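Local coordinates for bifunctional protein PutA (Bdellovibrio bacteriovorus, PDB 5UR2), which probably converts proline to glutamate in two steps, through a flavin-dependent proline dehydrogenase and an NAD-dependent L-glutamate gamma-semialdehyde dehydrogenase, at residues G767-A772 with K816-P821; L150-A155 with A804-I809; L18-S23 with K390-D395. All coordinates share one frame; numbering follows the deposited sequence.

Interaction 1: residues G767-A772 with K816-P821; sequences GVIYSA and KAYMGP
The helix turn that brings I769 and Y770 up to Y818 has one backbone oxygen gripped twice: G767 O takes S771 N at 2.9 Å and S771 OG at 2.8 Å, the two donors arriving from opposite faces of the peptide plane. S771 OG stands 36° out of that plane and also receives I933 N, so its hydroxyl is engaged on two sides. The residues that meet Y818 come off this same turn. Y818 reaches them with its phenol end. Its CG lies anti to the backbone N (chi1 -169°), which carries the ring out from the loop until its phenol end meets the helix. There Y818 OH settles 3.3 Å from Y770 CA and 3.4 Å from Y770 CB, a close van der Waals approach. It also lies in the plane of the Y770 ring, at its edge, 3.6 Å from Y770 CD1. The far end of Y770 is held elsewhere, its hydroxyl bonding to E589. Helix 761-773 is the connection between the neighbouring parallel strands 751-755 and 783-789, a beta-alpha-beta crossover of the aldehyde dehydrogenase fold, and Y818 comes from the loop joining helices 790-806 and 825-841. I769 adds the apolar part: its CG2 branch, anti to the backbone N, comes in at about a right angle to the tyrosine and sits 3.7 Å from Y818 OH and 4.1 Å from Y818 CZ. Beyond Y818, the I769 side chain packs on L800, T803 and A804 of helix 790-806.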
ATOM      1  N   GLY B 767      11.685 -10.602  30.829  1.00 25.32           N
ATOM      2  CA  GLY B 767      10.605 -10.247  29.919  1.00 23.79           C
ATOM      3  C   GLY B 767       9.221 -10.448  30.523  1.00 26.30           C
ATOM      4  O   GLY B 767       8.336  -9.602  30.364  1.00 20.69           O
ATOM      5  N   VAL B 768       9.021 -11.553  31.248  1.00 19.07           N
ATOM      6  CA  VAL B 768       7.701 -11.816  31.821  1.00 27.05           C
ATOM      7  C   VAL B 768       7.385 -10.837  32.961  1.00 27.87           C
ATOM      8  O   VAL B 768       6.258 -10.321  33.065  1.00 25.60           O
ATOM      9  CB  VAL B 768       7.607 -13.287  32.257  1.00 28.59           C
ATOM     10  CG1 VAL B 768       6.418 -13.501  33.140  1.00 20.60           C
ATOM     11  CG2 VAL B 768       7.516 -14.182  31.034  1.00 21.15           C
ATOM     12  N   ILE B 769       8.363 -10.557  33.827  1.00 26.42           N
ATOM     13  CA  ILE B 769       8.137  -9.605  34.920  1.00 23.70           C
ATOM     14  C   ILE B 769       7.685  -8.260  34.367  1.00 25.11           C
ATOM     15  O   ILE B 769       6.656  -7.712  34.786  1.00 21.16           O
ATOM     16  CB  ILE B 769       9.398  -9.455  35.798  1.00 25.87           C
ATOM     17  CG1 ILE B 769       9.617 -10.704  36.631  1.00 24.12           C
ATOM     18  CG2 ILE B 769       9.254  -8.287  36.766  1.00 21.48           C
ATOM     19  CD1 ILE B 769       8.577 -10.859  37.723  1.00 20.95           C
ATOM     20  N   TYR B 770       8.422  -7.720  33.395  1.00 28.21           N
ATOM     21  CA  TYR B 770       8.041  -6.409  32.884  1.00 23.55           C
ATOM     22  C   TYR B 770       6.734  -6.478  32.111  1.00 19.82           C
ATOM     23  O   TYR B 770       5.896  -5.574  32.231  1.00 21.30           O
ATOM     24  CB  TYR B 770       9.149  -5.787  32.022  1.00 17.37           C
ATOM     25  CG  TYR B 770       8.676  -4.469  31.455  1.00 21.38           C
ATOM     26  CD1 TYR B 770       8.415  -3.404  32.295  1.00 24.33           C
ATOM     27  CD2 TYR B 770       8.419  -4.307  30.080  1.00 20.19           C
ATOM     28  CE1 TYR B 770       7.945  -2.196  31.805  1.00 26.96           C
ATOM     29  CE2 TYR B 770       7.959  -3.096  29.578  1.00 21.24           C
ATOM     30  CZ  TYR B 770       7.713  -2.042  30.459  1.00 28.46           C
ATOM     31  OH  TYR B 770       7.238  -0.823  30.015  1.00 25.47           O
ATOM     32  N   SER B 771       6.523  -7.545  31.335  1.00 25.68           N
ATOM     33  CA  SER B 771       5.263  -7.683  30.592  1.00 23.30           C
ATOM     34  C   SER B 771       4.055  -7.815  31.523  1.00 25.41           C
ATOM     35  O   SER B 771       2.945  -7.370  31.179  1.00 21.95           O
ATOM     36  CB  SER B 771       5.333  -8.884  29.641  1.00 25.26           C
ATOM     37  OG  SER B 771       6.322  -8.724  28.628  1.00 23.76           O
ATOM     38  N   ALA B 772       4.240  -8.444  32.687  1.00 24.29           N
ATOM     39  CA  ALA B 772       3.153  -8.692  33.624  1.00 27.32           C
ATOM     40  C   ALA B 772       2.926  -7.541  34.595  1.00 33.90           C
ATOM     41  O   ALA B 772       1.775  -7.239  34.923  1.00 37.11           O
ATOM     42  CB  ALA B 772       3.421  -9.970  34.420  1.00 29.58           C
ATOM     43  N   LYS B 816      12.048   5.494  42.319  1.00 20.71           N
ATOM     44  CA  LYS B 816      12.362   4.098  42.599  1.00 25.74           C
ATOM     45  C   LYS B 816      11.177   3.164  42.352  1.00 28.79           C
ATOM     46  O   LYS B 816      11.312   1.951  42.535  1.00 31.14           O
ATOM     47  CB  LYS B 816      12.853   3.951  44.048  1.00 33.76           C
ATOM     48  CG  LYS B 816      13.715   2.724  44.321  1.00 41.22           C
ATOM     49  CD  LYS B 816      15.048   2.785  43.583  1.00 44.51           C
ATOM     50  CE  LYS B 816      15.853   1.509  43.764  1.00 47.39           C
ATOM     51  NZ  LYS B 816      15.228   0.359  43.050  1.00 46.76           N
ATOM     52  N   ALA B 817      10.017   3.682  41.966  1.00 28.73           N
ATOM     53  CA  ALA B 817       8.862   2.816  41.756  1.00 30.60           C
ATOM     54  C   ALA B 817       9.102   1.896  40.561  1.00 30.77           C
ATOM     55  O   ALA B 817       9.395   2.371  39.459  1.00 19.25           O
ATOM     56  CB  ALA B 817       7.610   3.658  41.527  1.00 28.02           C
ATOM     57  N   TYR B 818       9.005   0.578  40.772  1.00 33.88           N
ATOM     58  CA  TYR B 818       8.841  -0.298  39.618  1.00 25.45           C
ATOM     59  C   TYR B 818       7.383  -0.298  39.179  1.00 22.92           C
ATOM     60  O   TYR B 818       7.086  -0.067  38.009  1.00 21.47           O
ATOM     61  CB  TYR B 818       9.311  -1.722  39.917  1.00 26.35           C
ATOM     62  CG  TYR B 818       9.397  -2.598  38.685  1.00 25.54           C
ATOM     63  CD1 TYR B 818       8.263  -3.215  38.148  1.00 30.27           C
ATOM     64  CD2 TYR B 818      10.610  -2.800  38.048  1.00 28.07           C
ATOM     65  CE1 TYR B 818       8.352  -4.017  37.013  1.00 25.71           C
ATOM     66  CE2 TYR B 818      10.714  -3.589  36.923  1.00 22.22           C
ATOM     67  CZ  TYR B 818       9.596  -4.190  36.399  1.00 24.97           C
ATOM     68  OH  TYR B 818       9.741  -4.977  35.271  1.00 24.69           O
ATOM     69  N   MET B 819       6.458  -0.541  40.100  1.00 20.60           N
ATOM     70  CA  MET B 819       5.050  -0.300  39.835  1.00 22.41           C
ATOM     71  C   MET B 819       4.493   0.704  40.840  1.00 26.51           C
ATOM     72  O   MET B 819       4.984   0.822  41.974  1.00 28.50           O
ATOM     73  CB  MET B 819       4.232  -1.600  39.837  1.00 24.23           C
ATOM     74  CG  MET B 819       4.557  -2.582  40.916  1.00 33.24           C
ATOM     75  SD  MET B 819       3.646  -4.142  40.700  1.00 28.76           S
ATOM     76  CE  MET B 819       2.010  -3.663  41.238  1.00 31.33           C
ATOM     77  N   GLY B 820       3.493   1.463  40.386  1.00 22.50           N
ATOM     78  CA  GLY B 820       2.727   2.338  41.245  1.00 22.08           C
ATOM     79  C   GLY B 820       1.331   1.794  41.458  1.00 23.32           C
ATOM     80  O   GLY B 820       1.110   0.585  41.395  1.00 25.45           O
ATOM     81  N   PRO B 821       0.356   2.675  41.662  1.00 23.86           N
ATOM     82  CA  PRO B 821      -1.015   2.234  41.950  1.00 24.35           C
ATOM     83  C   PRO B 821      -1.799   1.931  40.675  1.00 23.67           C
ATOM     84  O   PRO B 821      -1.389   2.276  39.574  1.00 22.38           O
ATOM     85  CB  PRO B 821      -1.610   3.441  42.687  1.00 21.31           C
ATOM     86  CG  PRO B 821      -0.954   4.624  41.953  1.00 20.68           C
ATOM     87  CD  PRO B 821       0.473   4.146  41.610  1.00 20.27           C
TER

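Interaction 2: residues L150-A155 with A804-I809; sequences LSEKEA and AKSIEI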
ATOM      1  N   LEU B 150      18.966 -11.264  38.771  1.00 30.31           N
ATOM      2  CA  LEU B 150      17.604 -10.781  38.598  1.00 31.82           C
ATOM      3  C   LEU B 150      16.848 -10.630  39.911  1.00 33.28           C
ATOM      4  O   LEU B 150      15.822  -9.943  39.941  1.00 36.95           O
ATOM      5  CB  LEU B 150      16.820 -11.728  37.682  1.00 30.63           C
ATOM      6  CG  LEU B 150      17.316 -11.782  36.238  1.00 31.99           C
ATOM      7  CD1 LEU B 150      16.475 -12.717  35.401  1.00 35.93           C
ATOM      8  CD2 LEU B 150      17.294 -10.396  35.638  1.00 24.93           C
ATOM      9  N   SER B 151      17.305 -11.271  40.984  1.00 28.16           N
ATOM     10  CA  SER B 151      16.599 -11.242  42.254  1.00 29.79           C
ATOM     11  C   SER B 151      17.563 -10.915  43.387  1.00 30.87           C
ATOM     12  O   SER B 151      18.784 -11.060  43.258  1.00 27.37           O
ATOM     13  CB  SER B 151      15.921 -12.581  42.525  1.00 29.29           C
ATOM     14  OG  SER B 151      16.925 -13.550  42.774  1.00 34.32           O
ATOM     15  N   GLU B 152      16.998 -10.513  44.530  1.00 27.63           N
ATOM     16  CA  GLU B 152      17.847 -10.243  45.688  1.00 28.86           C
ATOM     17  C   GLU B 152      18.451 -11.521  46.269  1.00 35.82           C
ATOM     18  O   GLU B 152      19.561 -11.477  46.816  1.00 25.66           O
ATOM     19  CB  GLU B 152      17.071  -9.469  46.747  1.00 26.40           C
ATOM     20  CG  GLU B 152      16.949  -7.997  46.365  1.00 30.85           C
ATOM     21  CD  GLU B 152      18.280  -7.378  45.964  1.00 31.34           C
ATOM     22  OE1 GLU B 152      19.121  -7.156  46.856  1.00 39.12           O
ATOM     23  OE2 GLU B 152      18.490  -7.110  44.755  1.00 29.99           O
ATOM     24  N   LYS B 153      17.767 -12.665  46.144  1.00 33.50           N
ATOM     25  CA  LYS B 153      18.403 -13.924  46.527  1.00 31.31           C
ATOM     26  C   LYS B 153      19.675 -14.170  45.718  1.00 35.37           C
ATOM     27  O   LYS B 153      20.713 -14.553  46.270  1.00 38.12           O
ATOM     28  CB  LYS B 153      17.451 -15.104  46.340  1.00 33.74           C
ATOM     29  CG  LYS B 153      18.127 -16.436  46.714  1.00 41.59           C
ATOM     30  CD  LYS B 153      17.193 -17.619  46.672  1.00 52.44           C
ATOM     31  CE  LYS B 153      17.999 -18.913  46.784  1.00 60.96           C
ATOM     32  NZ  LYS B 153      17.244 -20.100  46.274  1.00 65.25           N
ATOM     33  N   GLU B 154      19.610 -13.960  44.401  1.00 34.66           N
ATOM     34  CA  GLU B 154      20.789 -14.165  43.561  1.00 35.20           C
ATOM     35  C   GLU B 154      21.891 -13.159  43.891  1.00 30.85           C
ATOM     36  O   GLU B 154      23.078 -13.517  43.934  1.00 31.82           O
ATOM     37  CB  GLU B 154      20.385 -14.083  42.085  1.00 33.01           C
ATOM     38  CG  GLU B 154      19.613 -15.316  41.585  1.00 35.10           C
ATOM     39  CD  GLU B 154      18.748 -15.027  40.354  1.00 39.20           C
ATOM     40  OE1 GLU B 154      18.762 -13.876  39.855  1.00 37.44           O
ATOM     41  OE2 GLU B 154      18.041 -15.953  39.896  1.00 44.59           O
ATOM     42  N   ALA B 155      21.514 -11.905  44.153  1.00 24.94           N
ATOM     43  CA  ALA B 155      22.497 -10.908  44.563  1.00 24.61           C
ATOM     44  C   ALA B 155      23.183 -11.330  45.851  1.00 28.16           C
ATOM     45  O   ALA B 155      24.411 -11.247  45.969  1.00 37.33           O
ATOM     46  CB  ALA B 155      21.833  -9.542  44.741  1.00 22.90           C
ATOM     47  N   ALA B 804      10.052 -11.383  41.400  1.00 27.91           N
ATOM     48  CA  ALA B 804       8.869 -10.609  41.762  1.00 29.12           C
ATOM     49  C   ALA B 804       8.954 -10.103  43.203  1.00 29.51           C
ATOM     50  O   ALA B 804       8.515  -8.985  43.493  1.00 25.33           O
ATOM     51  CB  ALA B 804       7.610 -11.445  41.544  1.00 29.67           C
ATOM     52  N   LYS B 805       9.550 -10.891  44.115  1.00 30.85           N
ATOM     53  CA  LYS B 805       9.757 -10.418  45.488  1.00 32.99           C
ATOM     54  C   LYS B 805      10.630  -9.172  45.554  1.00 32.48           C
ATOM     55  O   LYS B 805      10.590  -8.453  46.557  1.00 31.19           O
ATOM     56  CB  LYS B 805      10.416 -11.485  46.374  1.00 28.16           C
ATOM     57  CG  LYS B 805       9.529 -12.620  46.853  1.00 30.40           C
ATOM     58  CD  LYS B 805      10.338 -13.557  47.747  1.00 41.55           C
ATOM     59  CE  LYS B 805       9.545 -14.796  48.142  1.00 44.47           C
ATOM     60  NZ  LYS B 805      10.431 -15.813  48.766  1.00 44.96           N
ATOM     61  N   SER B 806      11.455  -8.928  44.537  1.00 30.20           N
ATOM     62  CA  SER B 806      12.446  -7.867  44.624  1.00 32.36           C
ATOM     63  C   SER B 806      11.970  -6.526  44.077  1.00 31.04           C
ATOM     64  O   SER B 806      12.620  -5.514  44.348  1.00 33.35           O
ATOM     65  CB  SER B 806      13.724  -8.290  43.893  1.00 33.57           C
ATOM     66  OG  SER B 806      14.199  -9.523  44.410  1.00 37.46           O
ATOM     67  N   ILE B 807      10.881  -6.473  43.305  1.00 30.21           N
ATOM     68  CA  ILE B 807      10.520  -5.202  42.680  1.00 33.29           C
ATOM     69  C   ILE B 807       9.757  -4.342  43.677  1.00 31.87           C
ATOM     70  O   ILE B 807       9.028  -4.841  44.540  1.00 30.02           O
ATOM     71  CB  ILE B 807       9.725  -5.392  41.373  1.00 29.43           C
ATOM     72  CG1 ILE B 807       8.382  -6.052  41.635  1.00 27.42           C
ATOM     73  CG2 ILE B 807      10.552  -6.211  40.378  1.00 24.86           C
ATOM     74  CD1 ILE B 807       7.533  -6.143  40.392  1.00 31.21           C
ATOM     75  N   GLU B 808       9.935  -3.030  43.558  1.00 28.33           N
ATOM     76  CA  GLU B 808       9.447  -2.083  44.550  1.00 33.19           C
ATOM     77  C   GLU B 808       8.176  -1.387  44.067  1.00 33.02           C
ATOM     78  O   GLU B 808       8.064  -1.013  42.897  1.00 29.49           O
ATOM     79  CB  GLU B 808      10.527  -1.048  44.875  1.00 37.29           C
ATOM     80  CG  GLU B 808      11.849  -1.667  45.318  1.00 43.96           C
ATOM     81  CD  GLU B 808      12.809  -0.657  45.921  1.00 46.73           C
ATOM     82  OE1 GLU B 808      12.380   0.153  46.779  1.00 42.23           O
ATOM     83  OE2 GLU B 808      13.990  -0.663  45.512  1.00 49.33           O
ATOM     84  N   ILE B 809       7.230  -1.206  44.981  1.00 31.20           N
ATOM     85  CA  ILE B 809       5.955  -0.550  44.706  1.00 32.85           C
ATOM     86  C   ILE B 809       5.948   0.774  45.463  1.00 29.05           C
ATOM     87  O   ILE B 809       6.104   0.792  46.689  1.00 29.32           O
ATOM     88  CB  ILE B 809       4.770  -1.433  45.128  1.00 32.65           C
ATOM     89  CG1 ILE B 809       4.837  -2.811  44.460  1.00 32.20           C
ATOM     90  CG2 ILE B 809       3.451  -0.752  44.829  1.00 28.36           C
ATOM     91  CD1 ILE B 809       5.489  -3.884  45.324  1.00 33.62           C
TER
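S806 carries this contact, pushing its short side chain against the first residues of helix 152-173. S806 CB lies 4.1 Å from E152 CG, loosely packed against that methylene. One bond further, S806 OG, turned beside its own backbone N and anti to the carbonyl carbon (chi1 -55°), accepts E152 N at 3.0 Å with a fairly straight N-H...O angle of 159°. The same oxygen is bonded to E802 O, four residues back, which fixes the hydroxyl's rotation and turns its acceptor side to the amide. S151 CA comes within 3.7 Å of S806 OG, and so does E152 CB. From there the glutamate chain bends at chi2 (-49°), and its carboxylate is taken up by S204 and R221. The amide that S806 grips belongs to the first turn of the helix. Its neighbours are served by a reciprocal pair: S151 OG receives E154 N at 3.2 Å, while E154 OE1 takes L150 N at 2.8 Å almost head-on, in line with the C-O bond, and S151 N weakly. A salt bridge from R799 steadies the other oxygen of E154. S151 and E154 thus form a capping box at the start of a helix in the proline dehydrogenase barrel, docked on segment 804-809 of the aldehyde dehydrogenase fold.

Interaction 3: residues L18-S23 with K390-D395; sequences LKRMES and KKTIVD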
ATOM      1  N   LEU B  18      57.303 -10.696  17.815  1.00 37.74           N
ATOM      2  CA  LEU B  18      56.850 -11.705  16.864  1.00 42.74           C
ATOM      3  C   LEU B  18      57.967 -12.683  16.499  1.00 45.31           C
ATOM      4  O   LEU B  18      57.696 -13.859  16.219  1.00 41.10           O
ATOM      5  CB  LEU B  18      56.282 -11.026  15.619  1.00 41.82           C
ATOM      6  CG  LEU B  18      55.004 -10.212  15.892  1.00 39.07           C
ATOM      7  CD1 LEU B  18      54.687  -9.273  14.748  1.00 38.05           C
ATOM      8  CD2 LEU B  18      53.821 -11.116  16.136  1.00 38.88           C
ATOM      9  N   LYS B  19      59.220 -12.221  16.466  1.00 44.27           N
ATOM     10  CA  LYS B  19      60.322 -13.134  16.167  1.00 47.97           C
ATOM     11  C   LYS B  19      60.477 -14.176  17.268  1.00 45.25           C
ATOM     12  O   LYS B  19      60.572 -15.379  16.989  1.00 42.69           O
ATOM     13  CB  LYS B  19      61.622 -12.353  15.962  1.00 45.42           C
ATOM     14  CG  LYS B  19      62.837 -13.214  15.667  1.00 50.29           C
ATOM     15  CD  LYS B  19      62.604 -14.184  14.506  1.00 56.37           C
ATOM     16  CE  LYS B  19      62.566 -13.492  13.145  1.00 58.03           C
ATOM     17  NZ  LYS B  19      62.744 -14.467  12.017  1.00 58.70           N
ATOM     18  N   ARG B  20      60.463 -13.729  18.530  1.00 43.55           N
ATOM     19  CA  ARG B  20      60.523 -14.656  19.657  1.00 42.49           C
ATOM     20  C   ARG B  20      59.368 -15.646  19.616  1.00 45.30           C
ATOM     21  O   ARG B  20      59.532 -16.821  19.968  1.00 50.40           O
ATOM     22  CB  ARG B  20      60.472 -13.896  20.983  1.00 42.00           C
ATOM     23  CG  ARG B  20      61.694 -13.109  21.377  1.00 43.34           C
ATOM     24  CD  ARG B  20      61.337 -12.287  22.617  1.00 49.73           C
ATOM     25  NE  ARG B  20      62.470 -11.594  23.228  1.00 51.25           N
ATOM     26  CZ  ARG B  20      63.236 -12.102  24.189  1.00 52.08           C
ATOM     27  NH1 ARG B  20      63.013 -13.332  24.644  1.00 52.79           N
ATOM     28  NH2 ARG B  20      64.230 -11.375  24.688  1.00 48.29           N
ATOM     29  N   MET B  21      58.188 -15.187  19.182  1.00 38.56           N
ATOM     30  CA  MET B  21      57.016 -16.054  19.160  1.00 42.19           C
ATOM     31  C   MET B  21      57.215 -17.240  18.234  1.00 44.02           C
ATOM     32  O   MET B  21      56.675 -18.320  18.490  1.00 45.96           O
ATOM     33  CB  MET B  21      55.778 -15.258  18.742  1.00 42.83           C
ATOM     34  CG  MET B  21      55.211 -14.385  19.844  1.00 48.85           C
ATOM     35  SD  MET B  21      54.099 -13.114  19.219  1.00 51.95           S
ATOM     36  CE  MET B  21      52.947 -14.120  18.272  1.00 49.57           C
ATOM     37  N   GLU B  22      58.003 -17.066  17.169  1.00 47.09           N
ATOM     38  CA  GLU B  22      58.286 -18.176  16.271  1.00 50.81           C
ATOM     39  C   GLU B  22      59.069 -19.283  16.960  1.00 51.43           C
ATOM     40  O   GLU B  22      59.004 -20.434  16.517  1.00 55.65           O
ATOM     41  CB  GLU B  22      59.082 -17.693  15.060  1.00 57.11           C
ATOM     42  CG  GLU B  22      58.515 -16.486  14.332  1.00 63.10           C
ATOM     43  CD  GLU B  22      59.415 -16.054  13.182  1.00 69.61           C
ATOM     44  OE1 GLU B  22      59.091 -15.068  12.485  1.00 69.65           O
ATOM     45  OE2 GLU B  22      60.457 -16.711  12.977  1.00 74.62           O
ATOM     46  N   SER B  23      59.795 -18.966  18.033  1.00 47.97           N
ATOM     47  CA  SER B  23      60.611 -19.938  18.750  1.00 48.60           C
ATOM     48  C   SER B  23      59.864 -20.647  19.874  1.00 52.17           C
ATOM     49  O   SER B  23      60.435 -21.551  20.495  1.00 58.54           O
ATOM     50  CB  SER B  23      61.862 -19.259  19.321  1.00 46.12           C
ATOM     51  N   LYS B 390      51.633 -14.566  25.250  1.00 40.05           N
ATOM     52  CA  LYS B 390      51.734 -14.603  26.710  1.00 38.90           C
ATOM     53  C   LYS B 390      53.099 -15.101  27.176  1.00 44.07           C
ATOM     54  O   LYS B 390      53.758 -14.474  28.018  1.00 43.22           O
ATOM     55  CB  LYS B 390      50.631 -15.514  27.256  1.00 42.77           C
ATOM     56  CG  LYS B 390      50.190 -15.273  28.692  1.00 39.70           C
ATOM     57  CD  LYS B 390      49.069 -16.254  29.058  1.00 36.68           C
ATOM     58  CE  LYS B 390      47.724 -15.863  28.421  1.00 37.91           C
ATOM     59  NZ  LYS B 390      46.627 -16.870  28.633  1.00 26.94           N
ATOM     60  N   LYS B 391      53.526 -16.253  26.650  1.00 43.70           N
ATOM     61  CA  LYS B 391      54.799 -16.827  27.067  1.00 38.68           C
ATOM     62  C   LYS B 391      55.955 -15.896  26.730  1.00 33.54           C
ATOM     63  O   LYS B 391      56.881 -15.731  27.532  1.00 33.08           O
ATOM     64  CB  LYS B 391      54.986 -18.192  26.403  1.00 31.13           C
ATOM     65  CG  LYS B 391      56.363 -18.802  26.566  1.00 42.62           C
ATOM     66  CD  LYS B 391      56.526 -19.511  27.890  1.00 48.67           C
ATOM     67  CE  LYS B 391      57.678 -20.514  27.823  1.00 51.05           C
ATOM     68  NZ  LYS B 391      58.888 -19.928  27.172  1.00 51.39           N
ATOM     69  N   THR B 392      55.901 -15.260  25.554  1.00 36.85           N
ATOM     70  CA  THR B 392      56.961 -14.342  25.142  1.00 42.32           C
ATOM     71  C   THR B 392      57.074 -13.157  26.097  1.00 38.69           C
ATOM     72  O   THR B 392      58.181 -12.787  26.506  1.00 37.36           O
ATOM     73  CB  THR B 392      56.712 -13.867  23.707  1.00 44.16           C
ATOM     74  OG1 THR B 392      56.799 -14.978  22.808  1.00 41.65           O
ATOM     75  CG2 THR B 392      57.742 -12.822  23.297  1.00 45.39           C
ATOM     76  N   ILE B 393      55.937 -12.561  26.475  1.00 39.09           N
ATOM     77  CA  ILE B 393      55.946 -11.435  27.412  1.00 40.54           C
ATOM     78  C   ILE B 393      56.626 -11.822  28.716  1.00 40.03           C
ATOM     79  O   ILE B 393      57.381 -11.031  29.298  1.00 37.28           O
ATOM     80  CB  ILE B 393      54.513 -10.936  27.681  1.00 34.80           C
ATOM     81  CG1 ILE B 393      53.828 -10.462  26.403  1.00 40.86           C
ATOM     82  CG2 ILE B 393      54.535  -9.831  28.710  1.00 32.96           C
ATOM     83  CD1 ILE B 393      54.478  -9.276  25.772  1.00 46.05           C
ATOM     84  N   VAL B 394      56.346 -13.030  29.213  1.00 45.44           N
ATOM     85  CA  VAL B 394      56.969 -13.495  30.451  1.00 44.15           C
ATOM     86  C   VAL B 394      58.470 -13.662  30.258  1.00 45.15           C
ATOM     87  O   VAL B 394      59.268 -13.277  31.124  1.00 39.75           O
ATOM     88  CB  VAL B 394      56.304 -14.803  30.924  1.00 46.03           C
ATOM     89  CG1 VAL B 394      57.019 -15.356  32.153  1.00 49.48           C
ATOM     90  CG2 VAL B 394      54.826 -14.583  31.210  1.00 42.73           C
ATOM     91  N   ASP B 395      58.877 -14.264  29.133  1.00 48.76           N
ATOM     92  CA  ASP B 395      60.304 -14.416  28.854  1.00 48.08           C
ATOM     93  C   ASP B 395      61.008 -13.067  28.819  1.00 48.06           C
ATOM     94  O   ASP B 395      62.170 -12.964  29.226  1.00 45.64           O
ATOM     95  CB  ASP B 395      60.529 -15.140  27.526  1.00 49.61           C
ATOM     96  CG  ASP B 395      60.103 -16.599  27.561  1.00 54.26           C
ATOM     97  OD1 ASP B 395      60.037 -17.188  28.669  1.00 54.96           O
ATOM     98  OD2 ASP B 395      59.857 -17.159  26.466  1.00 52.59           O
TER
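T392 points at the N-terminal helix and divides its two branches between neighbouring residues, CG2 going to R20 and OG1 to M21. With chi1 at -65°, CG2 lies anti to the backbone N and OG1 anti to the carbonyl carbon. The methyl thus nestles against the arginine's aliphatic stem, T392 CG2 being 3.7 Å from R20 CD and equally far from R20 CB. The arginine chain stays extended from CG to NE, carrying its stem past the threonine and its guanidinium on along the partner helix. On M21 it is the CG methylene that touches, 3.4 Å from T392 OG1, with the two side chains crossing at about a right angle. The methionine then bends at chi3 (54°), beyond the atom in contact. The hydroxyl itself is spoken for by P388 O and Q24 NE2. Helix 387-395 links strands 379-382 and 400-406, the last two in the eight-stranded beta/alpha barrel of the proline dehydrogenase part. Helix 6-22 comes from the PutA N-terminal region and lies across its outer side; the axes of the two short segments pass 9.4 Å apart, at 109°. Further along, R20 NH1 comes to 4.2 Å from D395 CB but stays 5.3 Å from D395 OD2, too far for a salt bridge, though the opposite charges probably attract mildly. D395 OD2 instead offers its syn lone pair to K391 NZ at 3.0 Å, one turn back on the same helix, and also receives Q24 NE2.

How the interactions relate
From the N terminus, 18-23 comes first, then 150-155, then 390-395, where interaction 3 closes by setting the N-terminal helix on the barrel. Interaction 2 is still open there, so the two cross. Segment 767-772 opens interaction 1; 804-809 then closes interaction 2, a loop of 648 residues joining barrel to aldehyde dehydrogenase region, and 816-821 closes interaction 1 within that region. These two cross as well, and they touch: Y818 N lies 2.8 Å from E808 O, probably a hydrogen bond, and K816 forms a salt bridge with E808. Interactions 3 and 1 follow in series, their centres about 54 Å apart.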